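Local structure of 11S globulin (Wrightia tinctoria, 5WXU) at residues Ile58-Gly63 and Gly256-Val261; Arg84-Asn89 and Thr175-Leu180; Ala342-Glu347 and Ile455-Pro460; Pro346-Asn351 and Thr417-Arg422. The protein probably serves as a seed storage protein and nutrient reservoir, built as a hexamer of two-cupin subunits, and binds the plant hormone auxin (indole-3-acetic acid). All blocks are in the same frame, centred on the assembly; numbering follows the deposited sequence.

Interaction 1 (Ile58-Gly63 and Gly256-Val261); sequences IQHEAG and GYMVRV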
loop_
_atom_site.group_PDB
_atom_site.type_symbol
_atom_site.label_atom_id
_atom_site.label_comp_id
_atom_site.label_asym_id
_atom_site.label_seq_id
_atom_site.Cartn_x
_atom_site.Cartn_y
_atom_site.Cartn_z
ATOM N N ILE B 58 28.223 12.537 31.000
ATOM C CA ILE B 58 27.853 11.669 32.104
ATOM C C ILE B 58 28.822 10.521 32.201
ATOM O O ILE B 58 28.980 9.704 31.238
ATOM C CB ILE B 58 26.459 11.107 31.923
ATOM C CG1 ILE B 58 25.447 12.259 31.787
ATOM C CG2 ILE B 58 26.101 10.171 33.065
ATOM C CD1 ILE B 58 24.138 11.781 31.232
ATOM N N GLN B 59 29.428 10.393 33.384
ATOM C CA GLN B 59 30.295 9.251 33.692
ATOM C C GLN B 59 29.632 7.963 34.157
ATOM O O GLN B 59 28.788 7.947 35.046
ATOM C CB GLN B 59 31.278 9.645 34.821
ATOM C CG GLN B 59 32.493 10.375 34.337
ATOM C CD GLN B 59 33.355 9.520 33.420
ATOM O OE1 GLN B 59 33.426 8.280 33.503
ATOM N NE2 GLN B 59 33.974 10.181 32.505
ATOM N N HIS B 60 30.061 6.855 33.623
ATOM C CA HIS B 60 29.664 5.590 34.182
ATOM C C HIS B 60 30.891 4.851 34.645
ATOM O O HIS B 60 32.017 5.256 34.338
ATOM C CB HIS B 60 28.875 4.750 33.099
ATOM C CG HIS B 60 27.894 5.572 32.303
ATOM N ND1 HIS B 60 26.707 6.029 32.831
ATOM C CD2 HIS B 60 27.930 6.026 31.018
ATOM C CE1 HIS B 60 26.083 6.773 31.932
ATOM N NE2 HIS B 60 26.807 6.806 30.833
ATOM N N GLU B 61 30.689 3.680 35.211
ATOM C CA GLU B 61 31.801 2.854 35.579
ATOM C C GLU B 61 32.644 2.463 34.386
ATOM O O GLU B 61 33.874 2.519 34.446
ATOM C CB GLU B 61 31.301 1.595 36.227
ATOM C CG GLU B 61 32.389 0.603 36.500
ATOM C CD GLU B 61 31.951 -0.606 37.207
ATOM O OE1 GLU B 61 31.341 -1.509 36.595
ATOM O OE2 GLU B 61 32.316 -0.695 38.397
ATOM N N ALA B 62 31.972 2.098 33.278
ATOM C CA ALA B 62 32.590 1.498 32.140
ATOM C C ALA B 62 32.454 2.307 30.839
ATOM O O ALA B 62 32.527 1.746 29.734
ATOM C CB ALA B 62 32.094 0.095 31.960
ATOM N N GLY B 63 32.356 3.595 30.983
ATOM C CA GLY B 63 32.339 4.489 29.854
ATOM C C GLY B 63 31.711 5.783 30.245
ATOM O O GLY B 63 31.572 6.044 31.432
ATOM N N GLY B 256 26.470 3.528 37.469
ATOM C CA GLY B 256 25.993 4.252 36.305
ATOM C C GLY B 256 25.311 3.243 35.381
ATOM O O GLY B 256 24.737 2.232 35.812
ATOM N N TYR B 257 25.351 3.547 34.091
ATOM C CA TYR B 257 24.558 2.760 33.126
ATOM C C TYR B 257 25.404 2.053 32.110
ATOM O O TYR B 257 24.905 1.535 31.102
ATOM C CB TYR B 257 23.542 3.699 32.453
ATOM C CG TYR B 257 22.564 4.270 33.427
ATOM C CD1 TYR B 257 22.820 5.422 34.116
ATOM C CD2 TYR B 257 21.410 3.590 33.714
ATOM C CE1 TYR B 257 21.915 5.862 35.073
ATOM C CE2 TYR B 257 20.487 4.054 34.614
ATOM C CZ TYR B 257 20.729 5.206 35.270
ATOM O OH TYR B 257 19.768 5.611 36.189
ATOM N N MET B 258 26.718 1.995 32.353
ATOM C CA MET B 258 27.614 1.129 31.614
ATOM C C MET B 258 28.471 0.442 32.677
ATOM O O MET B 258 29.090 1.156 33.484
ATOM C CB MET B 258 28.533 1.875 30.646
ATOM C CG MET B 258 27.867 2.731 29.591
ATOM S SD MET B 258 29.104 3.584 28.630
ATOM C CE MET B 258 28.122 4.651 27.551
ATOM N N VAL B 259 28.388 -0.866 32.748
ATOM C CA VAL B 259 29.091 -1.656 33.787
ATOM C C VAL B 259 30.163 -2.570 33.216
ATOM O O VAL B 259 30.049 -3.155 32.112
ATOM C CB VAL B 259 28.119 -2.458 34.610
ATOM C CG1 VAL B 259 27.066 -1.534 35.207
ATOM C CG2 VAL B 259 27.469 -3.602 33.828
ATOM N N ARG B 260 31.229 -2.765 33.999
ATOM C CA ARG B 260 32.304 -3.630 33.604
ATOM C C ARG B 260 31.970 -5.053 33.829
ATOM O O ARG B 260 31.535 -5.414 34.892
ATOM C CB ARG B 260 33.549 -3.339 34.434
ATOM C CG ARG B 260 34.710 -4.262 34.037
ATOM C CD ARG B 260 36.052 -3.534 34.052
ATOM N NE ARG B 260 36.108 -2.538 32.978
ATOM C CZ ARG B 260 36.051 -1.207 33.124
ATOM N NH1 ARG B 260 35.947 -0.626 34.328
ATOM N NH2 ARG B 260 36.100 -0.437 32.034
ATOM N N VAL B 261 32.200 -5.890 32.843
ATOM C CA VAL B 261 32.037 -7.312 32.976
ATOM C C VAL B 261 33.485 -7.865 32.980
ATOM O O VAL B 261 34.141 -7.897 31.944
ATOM C CB VAL B 261 31.238 -7.886 31.797
ATOM C CG1 VAL B 261 30.965 -9.393 31.947
ATOM C CG2 VAL B 261 29.959 -7.078 31.619
HETATM O O HOH W 1 30.830 -3.872 37.430
#

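Interaction 2 (Arg84-Asn89 and Thr175-Leu180); sequences RHVIEN and TEKLVL. With PO4 (phosphate ion), chain N.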
loop_
_atom_site.group_PDB
_atom_site.type_symbol
_atom_site.label_atom_id
_atom_site.label_comp_id
_atom_site.label_asym_id
_atom_site.label_seq_id
_atom_site.Cartn_x
_atom_site.Cartn_y
_atom_site.Cartn_z
ATOM N N ARG B 84 26.810 10.902 22.175
ATOM C CA ARG B 84 28.018 10.092 21.833
ATOM C C ARG B 84 28.301 9.191 23.017
ATOM O O ARG B 84 28.736 9.683 24.093
ATOM C CB ARG B 84 29.225 10.955 21.450
ATOM C CG ARG B 84 30.451 10.174 21.083
ATOM C CD ARG B 84 31.462 11.022 20.312
ATOM N NE ARG B 84 31.979 12.136 21.094
ATOM C CZ ARG B 84 32.379 13.338 20.654
ATOM N NH1 ARG B 84 32.266 13.750 19.362
ATOM N NH2 ARG B 84 32.922 14.201 21.562
ATOM N N HIS B 85 28.071 7.895 22.852
ATOM C CA HIS B 85 28.419 6.988 23.940
ATOM C C HIS B 85 29.783 6.401 23.696
ATOM O O HIS B 85 30.113 6.051 22.590
ATOM C CB HIS B 85 27.412 5.856 24.084
ATOM C CG HIS B 85 26.040 6.276 24.450
ATOM N ND1 HIS B 85 25.681 6.789 25.695
ATOM C CD2 HIS B 85 24.880 6.237 23.715
ATOM C CE1 HIS B 85 24.375 7.025 25.709
ATOM N NE2 HIS B 85 23.866 6.704 24.515
ATOM N N VAL B 86 30.584 6.266 24.778
ATOM C CA VAL B 86 31.906 5.761 24.650
ATOM C C VAL B 86 31.968 4.641 25.656
ATOM O O VAL B 86 31.783 4.897 26.839
ATOM C CB VAL B 86 32.965 6.851 24.878
ATOM C CG1 VAL B 86 34.352 6.205 24.895
ATOM C CG2 VAL B 86 32.881 7.899 23.770
ATOM N N ILE B 87 32.085 3.404 25.192
ATOM C CA ILE B 87 31.971 2.235 26.033
ATOM C C ILE B 87 33.365 1.618 26.115
ATOM O O ILE B 87 33.867 1.152 25.134
ATOM C CB ILE B 87 30.975 1.206 25.463
ATOM C CG1 ILE B 87 29.546 1.832 25.274
ATOM C CG2 ILE B 87 30.824 -0.026 26.327
ATOM C CD1 ILE B 87 28.644 1.005 24.378
ATOM N N GLU B 88 33.908 1.526 27.316
ATOM C CA GLU B 88 35.200 0.857 27.523
ATOM C C GLU B 88 35.227 -0.578 27.169
ATOM O O GLU B 88 34.208 -1.249 27.089
ATOM C CB GLU B 88 35.629 0.994 28.990
ATOM C CG GLU B 88 35.952 2.422 29.344
ATOM C CD GLU B 88 36.186 2.633 30.854
ATOM O OE1 GLU B 88 36.527 1.653 31.587
ATOM O OE2 GLU B 88 36.000 3.791 31.324
ATOM N N ASN B 89 36.430 -1.129 27.054
ATOM C CA ASN B 89 36.601 -2.578 26.949
ATOM C C ASN B 89 35.860 -3.334 28.065
ATOM O O ASN B 89 35.872 -2.913 29.160
ATOM C CB ASN B 89 38.115 -2.934 27.011
ATOM C CG ASN B 89 38.365 -4.427 27.244
ATOM O OD1 ASN B 89 38.700 -4.841 28.389
ATOM N ND2 ASN B 89 38.153 -5.251 26.215
ATOM N N THR B 175 39.327 -4.405 22.453
ATOM C CA THR B 175 40.196 -3.662 23.345
ATOM C C THR B 175 40.045 -2.151 23.229
ATOM O O THR B 175 40.213 -1.417 24.259
ATOM C CB THR B 175 41.691 -4.100 23.116
ATOM O OG1 THR B 175 42.001 -3.979 21.743
ATOM C CG2 THR B 175 41.857 -5.574 23.494
ATOM N N GLU B 176 39.830 -1.628 22.001
ATOM C CA GLU B 176 39.563 -0.201 21.809
ATOM C C GLU B 176 38.115 0.150 22.194
ATOM O O GLU B 176 37.255 -0.730 22.195
ATOM C CB GLU B 176 39.856 0.346 20.406
ATOM C CG GLU B 176 38.917 -0.102 19.297
ATOM C CD GLU B 176 39.171 -1.484 18.680
ATOM O OE1 GLU B 176 38.634 -1.628 17.533
ATOM O OE2 GLU B 176 39.820 -2.431 19.268
ATOM N N LYS B 177 37.925 1.407 22.527
ATOM C CA LYS B 177 36.586 1.861 23.004
ATOM C C LYS B 177 35.622 1.693 21.830
ATOM O O LYS B 177 36.003 1.881 20.673
ATOM C CB LYS B 177 36.637 3.316 23.441
ATOM C CG LYS B 177 37.370 3.446 24.762
ATOM C CD LYS B 177 37.551 4.866 25.234
ATOM C CE LYS B 177 38.008 4.858 26.687
ATOM N NZ LYS B 177 38.468 6.201 27.138
ATOM N N LEU B 178 34.392 1.320 22.168
ATOM C CA LEU B 178 33.271 1.281 21.217
ATOM C C LEU B 178 32.591 2.614 21.276
ATOM O O LEU B 178 32.171 3.023 22.343
ATOM C CB LEU B 178 32.371 0.188 21.622
ATOM C CG LEU B 178 31.059 -0.004 20.829
ATOM C CD1 LEU B 178 31.369 -0.373 19.403
ATOM C CD2 LEU B 178 30.241 -1.117 21.450
ATOM N N VAL B 179 32.488 3.349 20.164
ATOM C CA VAL B 179 32.026 4.741 20.207
ATOM C C VAL B 179 30.771 4.721 19.303
ATOM O O VAL B 179 30.881 4.325 18.141
ATOM C CB VAL B 179 33.053 5.740 19.674
ATOM C CG1 VAL B 179 32.457 7.107 19.523
ATOM C CG2 VAL B 179 34.275 5.748 20.606
ATOM N N LEU B 180 29.645 5.012 19.945
ATOM C CA LEU B 180 28.339 5.124 19.267
ATOM C C LEU B 180 27.806 6.567 19.202
ATOM O O LEU B 180 27.635 7.245 20.224
ATOM C CB LEU B 180 27.348 4.230 19.986
ATOM C CG LEU B 180 27.729 2.768 20.267
ATOM C CD1 LEU B 180 26.622 2.129 21.069
ATOM C CD2 LEU B 180 28.135 1.965 19.014
HETATM P P PO4 N . 19.898 5.302 24.589
HETATM O O1 PO4 N . 18.855 5.052 25.791
HETATM O O2 PO4 N . 20.485 4.146 23.795
HETATM O O3 PO4 N . 19.102 5.896 23.419
HETATM O O4 PO4 N . 20.903 6.437 24.791
#

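Interaction 3 (Ala342-Glu347 and Ile455-Pro460); sequences AMIVPE and ITVLDP. Unlike the reference sequence in segment 455-460: Asp-459 (reference Gly).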
loop_
_atom_site.group_PDB
_atom_site.type_symbol
_atom_site.label_atom_id
_atom_site.label_comp_id
_atom_site.label_asym_id
_atom_site.label_seq_id
_atom_site.Cartn_x
_atom_site.Cartn_y
_atom_site.Cartn_z
ATOM N N ALA B 342 38.609 17.938 -2.420
ATOM C CA ALA B 342 37.409 17.567 -3.226
ATOM C C ALA B 342 36.142 18.183 -2.601
ATOM O O ALA B 342 36.136 18.627 -1.398
ATOM C CB ALA B 342 37.326 16.047 -3.281
ATOM N N MET B 343 35.071 18.301 -3.414
ATOM C CA MET B 343 33.828 18.960 -2.977
ATOM C C MET B 343 32.649 18.029 -3.237
ATOM O O MET B 343 32.728 17.112 -4.092
ATOM C CB MET B 343 33.574 20.243 -3.755
ATOM C CG MET B 343 34.590 21.308 -3.392
ATOM S SD MET B 343 34.295 22.659 -4.560
ATOM C CE MET B 343 34.302 24.069 -3.501
ATOM N N ILE B 344 31.615 18.203 -2.414
ATOM C CA ILE B 344 30.299 17.754 -2.806
ATOM C C ILE B 344 29.655 18.942 -3.508
ATOM O O ILE B 344 29.822 20.120 -3.087
ATOM C CB ILE B 344 29.447 17.314 -1.600
ATOM C CG1 ILE B 344 30.051 16.115 -0.851
ATOM C CG2 ILE B 344 28.072 16.875 -2.052
ATOM C CD1 ILE B 344 30.128 14.813 -1.601
ATOM N N VAL B 345 28.872 18.686 -4.554
ATOM C CA VAL B 345 28.202 19.775 -5.255
ATOM C C VAL B 345 27.362 20.602 -4.296
ATOM O O VAL B 345 26.785 20.064 -3.367
ATOM C CB VAL B 345 27.358 19.283 -6.443
ATOM C CG1 VAL B 345 28.272 18.657 -7.493
ATOM C CG2 VAL B 345 26.277 18.341 -6.014
ATOM N N PRO B 346 27.300 21.932 -4.488
ATOM C CA PRO B 346 26.350 22.749 -3.774
ATOM C C PRO B 346 24.914 22.244 -4.034
ATOM O O PRO B 346 24.578 21.830 -5.179
ATOM C CB PRO B 346 26.480 24.119 -4.401
ATOM C CG PRO B 346 27.422 23.999 -5.499
ATOM C CD PRO B 346 28.047 22.693 -5.513
ATOM N N GLU B 347 24.106 22.265 -2.988
ATOM C CA GLU B 347 22.792 21.620 -3.065
ATOM C C GLU B 347 21.932 22.013 -1.910
ATOM O O GLU B 347 22.343 22.766 -1.072
ATOM C CB GLU B 347 22.943 20.044 -3.074
ATOM C CG GLU B 347 23.452 19.369 -1.785
ATOM C CD GLU B 347 24.058 17.969 -1.970
ATOM O OE1 GLU B 347 24.192 17.441 -3.109
ATOM O OE2 GLU B 347 24.400 17.382 -0.917
ATOM N N ILE B 455 28.817 13.939 -11.466
ATOM C CA ILE B 455 27.598 13.905 -10.625
ATOM C C ILE B 455 28.040 13.879 -9.189
ATOM O O ILE B 455 28.771 12.949 -8.780
ATOM C CB ILE B 455 26.737 12.656 -10.911
ATOM C CG1 ILE B 455 26.155 12.761 -12.321
ATOM C CG2 ILE B 455 25.635 12.517 -9.903
ATOM C CD1 ILE B 455 25.328 11.538 -12.835
ATOM N N THR B 456 27.549 14.870 -8.434
ATOM C CA THR B 456 27.664 14.971 -6.971
ATOM C C THR B 456 29.047 15.127 -6.345
ATOM O O THR B 456 29.243 16.075 -5.523
ATOM C CB THR B 456 26.924 13.782 -6.308
ATOM O OG1 THR B 456 25.541 13.848 -6.693
ATOM C CG2 THR B 456 27.059 13.762 -4.799
ATOM N N VAL B 457 29.971 14.215 -6.651
ATOM C CA VAL B 457 31.343 14.276 -6.101
ATOM C C VAL B 457 32.249 14.966 -7.084
ATOM O O VAL B 457 32.368 14.498 -8.185
ATOM C CB VAL B 457 31.906 12.888 -5.689
ATOM C CG1 VAL B 457 33.292 13.061 -5.059
ATOM C CG2 VAL B 457 30.990 12.285 -4.639
ATOM N N LEU B 458 32.822 16.114 -6.687
ATOM C CA LEU B 458 33.665 16.901 -7.556
ATOM C C LEU B 458 35.128 16.564 -7.360
ATOM O O LEU B 458 35.630 16.587 -6.262
ATOM C CB LEU B 458 33.454 18.399 -7.380
ATOM C CG LEU B 458 32.024 18.868 -7.585
ATOM C CD1 LEU B 458 31.771 20.301 -7.271
ATOM C CD2 LEU B 458 31.551 18.530 -9.030
ATOM N N ASP B 459 35.782 16.380 -8.499
ATOM C CA ASP B 459 37.237 16.162 -8.621
ATOM C C ASP B 459 37.916 17.499 -8.220
ATOM O O ASP B 459 37.512 18.567 -8.699
ATOM C CB ASP B 459 37.465 15.831 -10.094
ATOM C CG ASP B 459 38.725 15.065 -10.360
ATOM O OD1 ASP B 459 39.803 15.393 -9.783
ATOM O OD2 ASP B 459 38.645 14.166 -11.241
ATOM N N PRO B 460 38.908 17.473 -7.331
ATOM C CA PRO B 460 39.601 18.762 -7.104
ATOM C C PRO B 460 40.376 19.177 -8.393
ATOM O O PRO B 460 40.485 20.348 -8.622
ATOM C CB PRO B 460 40.531 18.475 -5.940
ATOM C CG PRO B 460 40.651 16.979 -5.871
ATOM C CD PRO B 460 39.536 16.349 -6.625
HETATM O O HOH W 2 23.599 15.911 -5.622
#

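Interaction 4 (Pro346-Asn351 and Thr417-Arg422); sequences PEWNNN and TALVGR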
loop_
_atom_site.group_PDB
_atom_site.type_symbol
_atom_site.label_atom_id
_atom_site.label_comp_id
_atom_site.label_asym_id
_atom_site.label_seq_id
_atom_site.Cartn_x
_atom_site.Cartn_y
_atom_site.Cartn_z
ATOM N N PRO B 346 27.300 21.932 -4.488
ATOM C CA PRO B 346 26.350 22.749 -3.774
ATOM C C PRO B 346 24.914 22.244 -4.034
ATOM O O PRO B 346 24.578 21.830 -5.179
ATOM C CB PRO B 346 26.480 24.119 -4.401
ATOM C CG PRO B 346 27.422 23.999 -5.499
ATOM C CD PRO B 346 28.047 22.693 -5.513
ATOM N N GLU B 347 24.106 22.265 -2.988
ATOM C CA GLU B 347 22.792 21.620 -3.065
ATOM C C GLU B 347 21.932 22.013 -1.910
ATOM O O GLU B 347 22.343 22.766 -1.072
ATOM C CB GLU B 347 22.943 20.044 -3.074
ATOM C CG GLU B 347 23.452 19.369 -1.785
ATOM C CD GLU B 347 24.058 17.969 -1.970
ATOM O OE1 GLU B 347 24.192 17.441 -3.109
ATOM O OE2 GLU B 347 24.400 17.382 -0.917
ATOM N N TRP B 348 20.727 21.467 -1.895
ATOM C CA TRP B 348 19.846 21.573 -0.737
ATOM C C TRP B 348 19.109 20.251 -0.605
ATOM O O TRP B 348 18.934 19.512 -1.615
ATOM C CB TRP B 348 18.817 22.675 -0.842
ATOM C CG TRP B 348 17.730 22.587 -1.927
ATOM C CD1 TRP B 348 16.458 22.048 -1.819
ATOM C CD2 TRP B 348 17.807 23.117 -3.234
ATOM N NE1 TRP B 348 15.794 22.189 -2.999
ATOM C CE2 TRP B 348 16.588 22.850 -3.880
ATOM C CE3 TRP B 348 18.822 23.780 -3.944
ATOM C CZ2 TRP B 348 16.332 23.250 -5.194
ATOM C CZ3 TRP B 348 18.559 24.234 -5.233
ATOM C CH2 TRP B 348 17.325 23.930 -5.861
ATOM N N ASN B 349 18.667 20.022 0.590
ATOM C CA ASN B 349 17.819 18.862 0.911
ATOM C C ASN B 349 16.381 19.269 0.652
ATOM O O ASN B 349 15.851 20.243 1.239
ATOM C CB ASN B 349 17.993 18.507 2.365
ATOM C CG ASN B 349 19.391 18.030 2.709
ATOM O OD1 ASN B 349 19.951 17.181 2.034
ATOM N ND2 ASN B 349 19.942 18.560 3.777
ATOM N N ASN B 350 15.701 18.526 -0.194
ATOM C CA ASN B 350 14.389 18.969 -0.554
ATOM C C ASN B 350 13.286 18.423 0.391
ATOM O O ASN B 350 12.302 19.079 0.530
ATOM C CB ASN B 350 14.142 18.780 -2.051
ATOM C CG ASN B 350 14.470 17.393 -2.514
ATOM O OD1 ASN B 350 15.303 17.179 -3.417
ATOM N ND2 ASN B 350 13.829 16.417 -1.872
ATOM N N ASN B 351 13.532 17.333 1.117
ATOM C CA ASN B 351 12.488 16.711 1.917
ATOM C C ASN B 351 12.919 16.291 3.304
ATOM O O ASN B 351 12.389 15.315 3.827
ATOM C CB ASN B 351 11.925 15.492 1.136
ATOM C CG ASN B 351 12.955 14.422 0.830
ATOM O OD1 ASN B 351 14.130 14.574 1.149
ATOM N ND2 ASN B 351 12.516 13.295 0.255
ATOM N N THR B 417 18.990 18.207 -4.021
ATOM C CA THR B 417 18.903 18.813 -5.361
ATOM C C THR B 417 20.241 19.548 -5.580
ATOM O O THR B 417 20.692 20.324 -4.712
ATOM C CB THR B 417 17.729 19.761 -5.452
ATOM O OG1 THR B 417 16.484 19.031 -5.266
ATOM C CG2 THR B 417 17.726 20.428 -6.785
ATOM N N ALA B 418 20.906 19.218 -6.681
ATOM C CA ALA B 418 22.205 19.756 -7.021
ATOM C C ALA B 418 22.067 21.048 -7.838
ATOM O O ALA B 418 21.196 21.192 -8.746
ATOM C CB ALA B 418 23.005 18.733 -7.800
ATOM N N LEU B 419 23.006 21.941 -7.593
ATOM C CA LEU B 419 23.188 23.146 -8.378
ATOM C C LEU B 419 24.364 23.077 -9.364
ATOM O O LEU B 419 24.569 24.012 -10.149
ATOM C CB LEU B 419 23.408 24.310 -7.406
ATOM C CG LEU B 419 22.150 24.840 -6.708
ATOM C CD1 LEU B 419 22.541 25.671 -5.527
ATOM C CD2 LEU B 419 21.400 25.672 -7.744
ATOM N N VAL B 420 25.122 21.991 -9.351
ATOM C CA VAL B 420 26.256 21.751 -10.190
ATOM C C VAL B 420 26.236 20.299 -10.607
ATOM O O VAL B 420 25.900 19.445 -9.818
ATOM C CB VAL B 420 27.555 22.050 -9.413
ATOM C CG1 VAL B 420 28.769 21.547 -10.180
ATOM C CG2 VAL B 420 27.670 23.555 -9.120
ATOM N N GLY B 421 26.739 20.015 -11.810
ATOM C CA GLY B 421 26.947 18.631 -12.253
ATOM C C GLY B 421 25.827 18.148 -13.165
ATOM O O GLY B 421 24.885 18.870 -13.479
ATOM N N ARG B 422 25.902 16.905 -13.564
ATOM C CA ARG B 422 24.964 16.368 -14.585
ATOM C C ARG B 422 23.565 16.270 -14.114
ATOM O O ARG B 422 22.668 16.402 -14.942
ATOM C CB ARG B 422 25.383 15.035 -15.214
ATOM C CG ARG B 422 26.765 15.114 -15.748
ATOM C CD ARG B 422 27.031 14.028 -16.757
ATOM N NE ARG B 422 26.771 12.653 -16.387
ATOM C CZ ARG B 422 27.542 11.863 -15.607
ATOM N NH1 ARG B 422 28.651 12.336 -14.919
ATOM N NH2 ARG B 422 27.150 10.574 -15.444
#

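Interaction 1 (Ile58-Gly63 and Gly256-Val261)
Glu-61 and Ala-62 carry the hydrogen bonds to segment 256-261. Glu-61 has its CG anti to the backbone N (chi1 173°) and an extended chain, which takes OE1 to Arg-260 N at 2.9 Å. The bond is almost straight (177° at the hydrogen) and uses the anti side of the carboxylate. A water 2.6 Å from Glu-61 OE1 also lies near Arg-260 O. Ala-62 N reaches Met-258 O at 3.0 Å, a more bent bond that arrives from above the carbonyl plane.

Glu-61 and Ala-62 form the turn of the hairpin between strands 56-60 and 63-67, drawn tight by a bond from His-60 N to Gly-63 O. Strand 258-260 edges the other sheet of the N-terminal cupin domain, so the contact bridges its two sheets.

The packing centres on Met-258. Its CG lies 3.6 Å from His-60 CD2, and its SD rests on Gly-63 CA at 3.6 Å, oblique to the imidazole. Ser-65 holds the NE2 end of that ring. Tyr-257 contributes its carbonyl carbon over one imidazole face. Ala-62 CB sits 4.0 Å from Arg-260 NH2, over one face of the guanidinium, which meets Glu-88 in a salt bridge of doubtful modelled length.

Interaction 2 (Arg84-Asn89 and Thr175-Leu180)
Val-86 is the main bump on one side of this strand pair, and it fits between Lys-177 and Val-179. Its CG1 presses on Lys-177 CD at 3.5 Å, tighter than ordinary van der Waals contact, where the extended lysine chain passes over it. Its CG2 meets Val-179 CG2 at 4.1 Å, the two valines pointing the same way. Val-179 then turns its other methyl, CG1, to the aliphatic part of Arg-84, 4.0 Å from CG. Beyond that the arginine leaves for Glu-66 and, in the C-terminal half of the chain, Tyr-357 and Gly-383.

On the other face the fit is a knob between two leucines. Ile-87 has CG1 beside its backbone N (chi1 -58°) and extends CD1 into the notch between Leu-178 CD2 and Leu-180 CD1, 4.0 Å from each. Val-106 and Met-258 continue this hydrophobic layer. His-85 lies on the same face; its ND1 is held by Ser-65, and its NE2 gives a 3.0 Å hydrogen bond to O4 of a phosphate, probably taken up from the crystallisation liquor, which Ser-96, Asn-98, His-168 and Arg-199 also hydrogen-bond.

Four backbone bonds fix the register, two each for the pairs His-85 with Leu-180 and Ile-87 with Leu-178; the shortest is His-85 N to Leu-180 O, 2.7 Å. Antiparallel strands with an apolar face turned toward the opposite sheet build the cupin beta-barrel.

Interaction 3 (Ala342-Glu347 and Ile455-Pro460)
Met-343 with Leu-458 and Ile-344 with Val-457 form a short antiparallel pairing, which lays a strand from the C-terminal end of the chain along strand 343-349 of the second cupin domain. Two firm backbone bonds hold it, both 2.8 Å: Leu-458 N to Met-343 O and, extending the pairing past the two bridges, Val-345 N to Thr-456 O. The return bond, Met-343 N to Leu-458 O, is weak.

Thr-456 O is presented to Val-345 by a sharp bend: Thr-456 has phi 64° and psi -55°, and Val-457 N closes back on Ile-455 O at 2.8 Å, a classic gamma turn. The side chain of Thr-456 reaches across through a water bound by its OG1 and by Glu-347 OE1.

Met-343 and Leu-458 share one face, where Leu-458 CD1 lies 4.0 Å from Met-343 CB. Val-345 leans in at the end, its CG1 striking Leu-458 CD2 at 3.6 Å, the two chains at about a right angle. On the other face Ile-344, bent at its second torsion (chi2 -65°), brings CD1 to Val-457 CG2 at 4.0 Å. At the far end Ala-342 CB touches Pro-460 CD. Phe-233 and Ala-237 of a neighbouring subunit pack on Met-343 and Leu-458, whereas Ile-344 and Val-457 meet Val-315 and Leu-338 of the opposing sheet inside the cupin beta-barrel, here with a late strand as an edge.

Interaction 4 (Pro346-Asn351 and Thr417-Arg422)
Trp-348 carries its CG between the backbone N and the carbonyl carbon (chi1 65°), and a chi2 of 93° turns the indole flat over Thr-417. The threonine lies alongside the indole with CB and CG2 against one face: CG2, anti to its own N, is 3.8 Å from the centroid of the six-membered ring, 23° off the normal, a CH-pi contact. Leu-419 comes at the indole edge instead, with CG 3.9 Å from Trp-348 CZ3. The same rotamer of Thr-417 places OG1 beside the backbone N, where it donates to Asn-350 OD1 at 2.9 Å, in the amide plane and on a lone pair, in one of that asparagine's two modelled conformers.

The backbones run antiparallel, strand 416-418 lying along strand 343-349 of the C-terminal cupin domain. Thr-417 N gives a short bond to Trp-348 O, 2.7 Å, and Leu-419 N reaches Pro-346 O at 2.9 Å. The bond from Trp-348 N to Thr-417 O is less certain, because that oxygen is crowded in the model.

Beyond the strand pairing, Pro-346 puts the CG of its ring 3.7 Å from Val-420 CG2. The indole also serves the hexamer: NE1 bonds to Gly-165 O of a neighbouring subunit, and Tyr-97 of that subunit stacks on the ring.

In the fold
The four contacts form two clusters, one in each cupin domain. Interactions 1 and 2 have centres 11 Å apart and join through Ala-62, whose O lies 2.8 Å from Glu-88 N, and through the Arg-260 to Glu-88 salt bridge, modelled too short to be read in detail. Interactions 3 and 4, centres 10 Å apart, share strand 343-349 and meet where Val-345 CG2 touches Ala-418 CB at 3.7 Å. Centres of interactions 1 and 3 are about 42 Å apart. Auxin lies beside the second cluster: it touches Arg-422 and is about 10 Å from the side chains of Thr-456 and Ala-418. Ile-455 packs on Pro-121, a hormone-pocket residue of a different neighbouring subunit from the one covering Met-343 and Trp-348.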